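Long-range contact in cellobiose 2-epimerase (Caldibacillus thermoamylovorans, PDB 5ZHB), which catalyses the reversible epimerisation of cellobiose at C2 of its reducing-end glucose, giving a mannose-ended disaccharide: residues G246-K260 against V308-K322. Numbering follows the deposited sequence.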
# COMPACT_ATOMS: atom_id res chain seq x y z
N GLY A 246 7.03 -5.53 7.90
CA GLY A 246 6.32 -5.47 6.64
C GLY A 246 6.60 -4.19 5.87
O GLY A 246 6.76 -4.24 4.65
N HIS A 247 6.65 -3.04 6.57
CA HIS A 247 7.00 -1.80 5.91
C HIS A 247 8.40 -1.87 5.30
O HIS A 247 8.64 -1.41 4.19
CB HIS A 247 6.94 -0.58 6.83
CG HIS A 247 5.57 -0.08 7.11
ND1 HIS A 247 4.88 -0.49 8.23
CD2 HIS A 247 4.81 0.82 6.48
CE1 HIS A 247 3.68 0.11 8.23
NE2 HIS A 247 3.63 0.91 7.18
N ASP A 248 9.35 -2.44 6.03
CA ASP A 248 10.72 -2.48 5.52
C ASP A 248 10.82 -3.23 4.20
O ASP A 248 11.43 -2.75 3.26
CB ASP A 248 11.63 -3.07 6.59
CG ASP A 248 11.92 -2.13 7.75
OD1 ASP A 248 11.02 -1.33 8.09
OD2 ASP A 248 13.03 -2.20 8.30
N ILE A 249 10.26 -4.45 4.14
CA ILE A 249 10.45 -5.28 2.98
C ILE A 249 9.63 -4.73 1.81
O ILE A 249 10.07 -4.80 0.66
CB ILE A 249 10.17 -6.76 3.31
CG1 ILE A 249 10.64 -7.67 2.19
CG2 ILE A 249 8.71 -7.04 3.70
CD1 ILE A 249 12.11 -7.50 1.84
N GLU A 250 8.47 -4.13 2.11
CA GLU A 250 7.72 -3.40 1.11
C GLU A 250 8.55 -2.24 0.55
O GLU A 250 8.66 -2.10 -0.66
CB GLU A 250 6.44 -2.87 1.77
CG GLU A 250 5.55 -2.08 0.81
CD GLU A 250 4.31 -1.48 1.48
OE1 GLU A 250 4.34 -1.23 2.71
OE2 GLU A 250 3.30 -1.29 0.77
N ALA A 251 9.10 -1.40 1.43
CA ALA A 251 9.91 -0.26 1.03
C ALA A 251 11.10 -0.68 0.17
O ALA A 251 11.41 -0.01 -0.81
CB ALA A 251 10.40 0.47 2.26
N SER A 252 11.73 -1.80 0.54
CA SER A 252 12.86 -2.31 -0.23
C SER A 252 12.51 -2.33 -1.71
O SER A 252 13.23 -1.76 -2.51
CB SER A 252 13.28 -3.67 0.25
OG SER A 252 14.28 -4.22 -0.60
N TRP A 253 11.39 -2.97 -2.10
CA TRP A 253 11.14 -3.14 -3.52
C TRP A 253 10.43 -1.94 -4.13
O TRP A 253 10.64 -1.66 -5.31
CB TRP A 253 10.40 -4.45 -3.79
CG TRP A 253 8.93 -4.48 -3.48
CD1 TRP A 253 8.34 -4.87 -2.32
CD2 TRP A 253 7.86 -4.16 -4.39
NE1 TRP A 253 6.98 -4.75 -2.42
CE2 TRP A 253 6.66 -4.34 -3.68
CE3 TRP A 253 7.79 -3.74 -5.71
CZ2 TRP A 253 5.42 -4.13 -4.26
CZ3 TRP A 253 6.56 -3.51 -6.30
CH2 TRP A 253 5.39 -3.75 -5.59
N LEU A 254 9.65 -1.19 -3.33
CA LEU A 254 9.09 0.07 -3.81
C LEU A 254 10.18 1.12 -4.07
O LEU A 254 10.14 1.78 -5.10
CB LEU A 254 8.03 0.62 -2.87
CG LEU A 254 6.73 -0.20 -2.75
CD1 LEU A 254 5.79 0.47 -1.79
CD2 LEU A 254 6.03 -0.43 -4.09
N ILE A 255 11.14 1.28 -3.16
CA ILE A 255 12.25 2.20 -3.44
C ILE A 255 12.96 1.73 -4.71
O ILE A 255 13.29 2.53 -5.62
CB ILE A 255 13.17 2.32 -2.22
CG1 ILE A 255 12.47 3.05 -1.07
CG2 ILE A 255 14.50 2.99 -2.59
CD1 ILE A 255 13.10 2.83 0.29
N ASP A 256 13.16 0.41 -4.84
CA ASP A 256 13.86 -0.10 -6.02
C ASP A 256 13.10 0.25 -7.29
O ASP A 256 13.70 0.67 -8.29
CB ASP A 256 14.05 -1.61 -5.96
CG ASP A 256 15.23 -2.12 -6.78
OD1 ASP A 256 16.10 -1.30 -7.12
OD2 ASP A 256 15.24 -3.32 -7.11
N ASP A 257 11.77 0.11 -7.27
CA ASP A 257 10.99 0.52 -8.42
C ASP A 257 11.19 2.00 -8.70
O ASP A 257 11.21 2.39 -9.86
CB ASP A 257 9.50 0.26 -8.26
CG ASP A 257 9.02 -1.05 -8.84
OD1 ASP A 257 9.87 -1.91 -9.16
OD2 ASP A 257 7.81 -1.16 -9.01
N ALA A 258 11.34 2.82 -7.65
CA ALA A 258 11.53 4.25 -7.84
C ALA A 258 12.90 4.51 -8.52
O ALA A 258 13.00 5.28 -9.48
CB ALA A 258 11.43 4.97 -6.51
N LEU A 259 13.91 3.78 -8.04
CA LEU A 259 15.22 3.76 -8.68
C LEU A 259 15.14 3.40 -10.16
O LEU A 259 15.73 4.09 -10.99
CB LEU A 259 16.16 2.84 -7.91
CG LEU A 259 16.52 3.29 -6.50
CD1 LEU A 259 17.42 2.23 -5.85
CD2 LEU A 259 17.15 4.66 -6.47
N LYS A 260 14.44 2.30 -10.49
CA LYS A 260 14.37 1.81 -11.86
C LYS A 260 13.65 2.79 -12.79
O LYS A 260 14.10 3.02 -13.92
CB LYS A 260 13.67 0.45 -11.95
CG LYS A 260 14.36 -0.73 -11.26
CD LYS A 260 13.42 -1.87 -10.88
CE LYS A 260 14.11 -2.86 -10.02
NZ LYS A 260 13.28 -3.94 -9.48
N VAL A 308 1.71 -8.10 5.37
CA VAL A 308 3.12 -8.29 5.68
C VAL A 308 3.68 -9.50 4.92
O VAL A 308 4.72 -9.41 4.28
CB VAL A 308 3.30 -8.40 7.20
CG1 VAL A 308 4.73 -8.82 7.56
CG2 VAL A 308 2.86 -7.14 7.94
N GLN A 309 2.91 -10.58 4.84
CA GLN A 309 3.37 -11.79 4.20
C GLN A 309 3.56 -11.53 2.71
O GLN A 309 4.58 -11.91 2.14
CB GLN A 309 2.40 -12.95 4.40
CG GLN A 309 1.91 -13.17 5.83
CD GLN A 309 3.03 -13.29 6.85
OE1 GLN A 309 4.00 -14.02 6.64
NE2 GLN A 309 2.96 -12.50 7.90
N VAL A 310 2.59 -10.90 2.05
CA VAL A 310 2.72 -10.76 0.61
C VAL A 310 3.80 -9.73 0.22
O VAL A 310 4.42 -9.87 -0.81
CB VAL A 310 1.38 -10.39 -0.08
CG1 VAL A 310 0.27 -11.36 0.30
CG2 VAL A 310 0.94 -8.96 0.17
N GLU A 311 3.93 -8.64 0.97
CA GLU A 311 5.02 -7.69 0.73
C GLU A 311 6.37 -8.39 0.91
O GLU A 311 7.31 -8.09 0.20
CB GLU A 311 4.95 -6.44 1.60
CG GLU A 311 3.74 -5.56 1.28
CD GLU A 311 3.60 -5.06 -0.13
OE1 GLU A 311 4.64 -4.96 -0.81
OE2 GLU A 311 2.44 -4.78 -0.58
N ALA A 312 6.47 -9.29 1.88
CA ALA A 312 7.72 -10.04 2.05
C ALA A 312 7.99 -10.92 0.82
O ALA A 312 9.12 -11.01 0.33
CB ALA A 312 7.67 -10.85 3.32
N MET A 313 6.94 -11.55 0.27
CA MET A 313 7.13 -12.38 -0.92
C MET A 313 7.64 -11.52 -2.07
O MET A 313 8.58 -11.91 -2.77
CB MET A 313 5.88 -13.19 -1.32
CG MET A 313 5.63 -14.36 -0.40
SD MET A 313 4.20 -15.39 -0.78
CE MET A 313 2.78 -14.38 -0.33
N VAL A 314 7.09 -10.32 -2.25
CA VAL A 314 7.52 -9.51 -3.38
C VAL A 314 8.96 -9.02 -3.13
O VAL A 314 9.80 -9.11 -4.00
CB VAL A 314 6.56 -8.34 -3.70
CG1 VAL A 314 7.08 -7.47 -4.84
CG2 VAL A 314 5.16 -8.88 -4.03
N GLY A 315 9.22 -8.50 -1.93
CA GLY A 315 10.49 -7.86 -1.66
C GLY A 315 11.61 -8.89 -1.69
O GLY A 315 12.68 -8.60 -2.20
N PHE A 316 11.31 -10.09 -1.20
CA PHE A 316 12.29 -11.17 -1.20
C PHE A 316 12.58 -11.65 -2.62
O PHE A 316 13.74 -11.91 -2.94
CB PHE A 316 11.87 -12.28 -0.25
CG PHE A 316 12.00 -12.01 1.24
CD1 PHE A 316 12.88 -11.07 1.78
CD2 PHE A 316 11.25 -12.76 2.13
CE1 PHE A 316 12.97 -10.88 3.16
CE2 PHE A 316 11.36 -12.59 3.50
CZ PHE A 316 12.19 -11.63 4.01
N TYR A 317 11.56 -11.69 -3.48
CA TYR A 317 11.77 -12.09 -4.86
C TYR A 317 12.58 -11.04 -5.63
O TYR A 317 13.44 -11.37 -6.46
CB TYR A 317 10.45 -12.44 -5.55
CG TYR A 317 10.74 -13.02 -6.91
CD1 TYR A 317 11.26 -14.30 -7.05
CD2 TYR A 317 10.60 -12.25 -8.06
CE1 TYR A 317 11.57 -14.83 -8.29
CE2 TYR A 317 10.92 -12.76 -9.30
CZ TYR A 317 11.41 -14.05 -9.42
OH TYR A 317 11.70 -14.51 -10.67
N ASN A 318 12.29 -9.75 -5.39
CA ASN A 318 13.09 -8.67 -5.95
C ASN A 318 14.56 -8.83 -5.54
O ASN A 318 15.46 -8.76 -6.38
CB ASN A 318 12.57 -7.30 -5.47
CG ASN A 318 13.22 -6.12 -6.18
OD1 ASN A 318 13.09 -5.97 -7.39
ND2 ASN A 318 13.89 -5.26 -5.42
N ALA A 319 14.79 -9.05 -4.25
CA ALA A 319 16.11 -9.27 -3.71
C ALA A 319 16.81 -10.46 -4.38
O ALA A 319 18.02 -10.41 -4.59
CB ALA A 319 16.03 -9.46 -2.23
N TYR A 320 16.04 -11.52 -4.66
CA TYR A 320 16.56 -12.68 -5.36
C TYR A 320 17.04 -12.28 -6.74
O TYR A 320 18.10 -12.73 -7.15
CB TYR A 320 15.54 -13.82 -5.46
CG TYR A 320 16.02 -15.00 -6.29
CD1 TYR A 320 17.04 -15.84 -5.81
CD2 TYR A 320 15.45 -15.29 -7.52
CE1 TYR A 320 17.49 -16.91 -6.56
CE2 TYR A 320 15.85 -16.40 -8.24
CZ TYR A 320 16.89 -17.20 -7.77
OH TYR A 320 17.28 -18.28 -8.50
N GLU A 321 16.24 -11.45 -7.44
CA GLU A 321 16.61 -10.94 -8.75
C GLU A 321 17.94 -10.18 -8.69
O GLU A 321 18.78 -10.32 -9.57
CB GLU A 321 15.47 -10.11 -9.38
CG GLU A 321 14.29 -10.94 -9.88
CD GLU A 321 13.17 -10.17 -10.57
OE1 GLU A 321 12.47 -9.41 -9.89
OE2 GLU A 321 12.95 -10.33 -11.78
N LYS A 322 18.19 -9.41 -7.64
CA LYS A 322 19.41 -8.62 -7.57
C LYS A 322 20.60 -9.42 -7.03
O LYS A 322 21.75 -9.03 -7.26
CB LYS A 322 19.26 -7.40 -6.66
CG LYS A 322 18.15 -6.46 -7.03
CD LYS A 322 18.10 -5.26 -6.08
CE LYS A 322 18.56 -3.95 -6.63
NZ LYS A 322 17.86 -3.59 -7.88
O HOH W 1 13.66 -5.98 -2.50
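Trp253 packs against Val314, and Ile249 against Ala312 and Gly315, where helices 246-260 and 308-322 run in the same general direction, 44° apart, with axes 8.0 Å from each other. Gly246 against Val308 and Gly315 beneath Ile249 and Trp253 allow this approach. Ile249 enters a hole formed by Glu311, Ala312, Gly315 and Phe316: its CG2 rests on Ala312 CA at 3.6 Å, while CD1 reaches the CD1-CE1 side of the Phe316 ring. The Trp253 indole lies between Val314 CG1, in CH-pi contact 3.4 Å from the five-membered ring's centroid, and Leu254 CD2 on its other face.

Among the polar contacts, Trp253 NE1 donates to Glu311 OE1 at 2.8 Å, with ring and carboxylate nearly coplanar. The bend of Glu311 at chi2 (-58°) turns its carboxylate toward Trp253 NE1, alongside Glu250 CG, and OE2 is taken by His376 and Arg379. Replacing Trp253 with a phenylalanine would probably leave Glu311 OE1 without its indole donor and open a gap beside Val314 CG1.

Toward the C-terminal ends, Asp256 OD2 accepts from Asn318 ND2 (2.9 Å) on its anti side and from Lys322 NZ (2.7 Å), in a salt bridge, on its syn side. Lys260 NZ donates to Asn318 OD1 at 2.9 Å, in the carbonyl plane, and adds a weak, salt-bridging bond to Asp256 OD2. A water joins Ser252 OG, Gly315 O and Asn318 ND2.

These neighbouring inner helices belong to the (alpha/alpha)6 barrel of the epimerase family. Their apolar packing is flanked by two polar sites: Glu311, held through both carboxylate oxygens, and the charged network around Asp256.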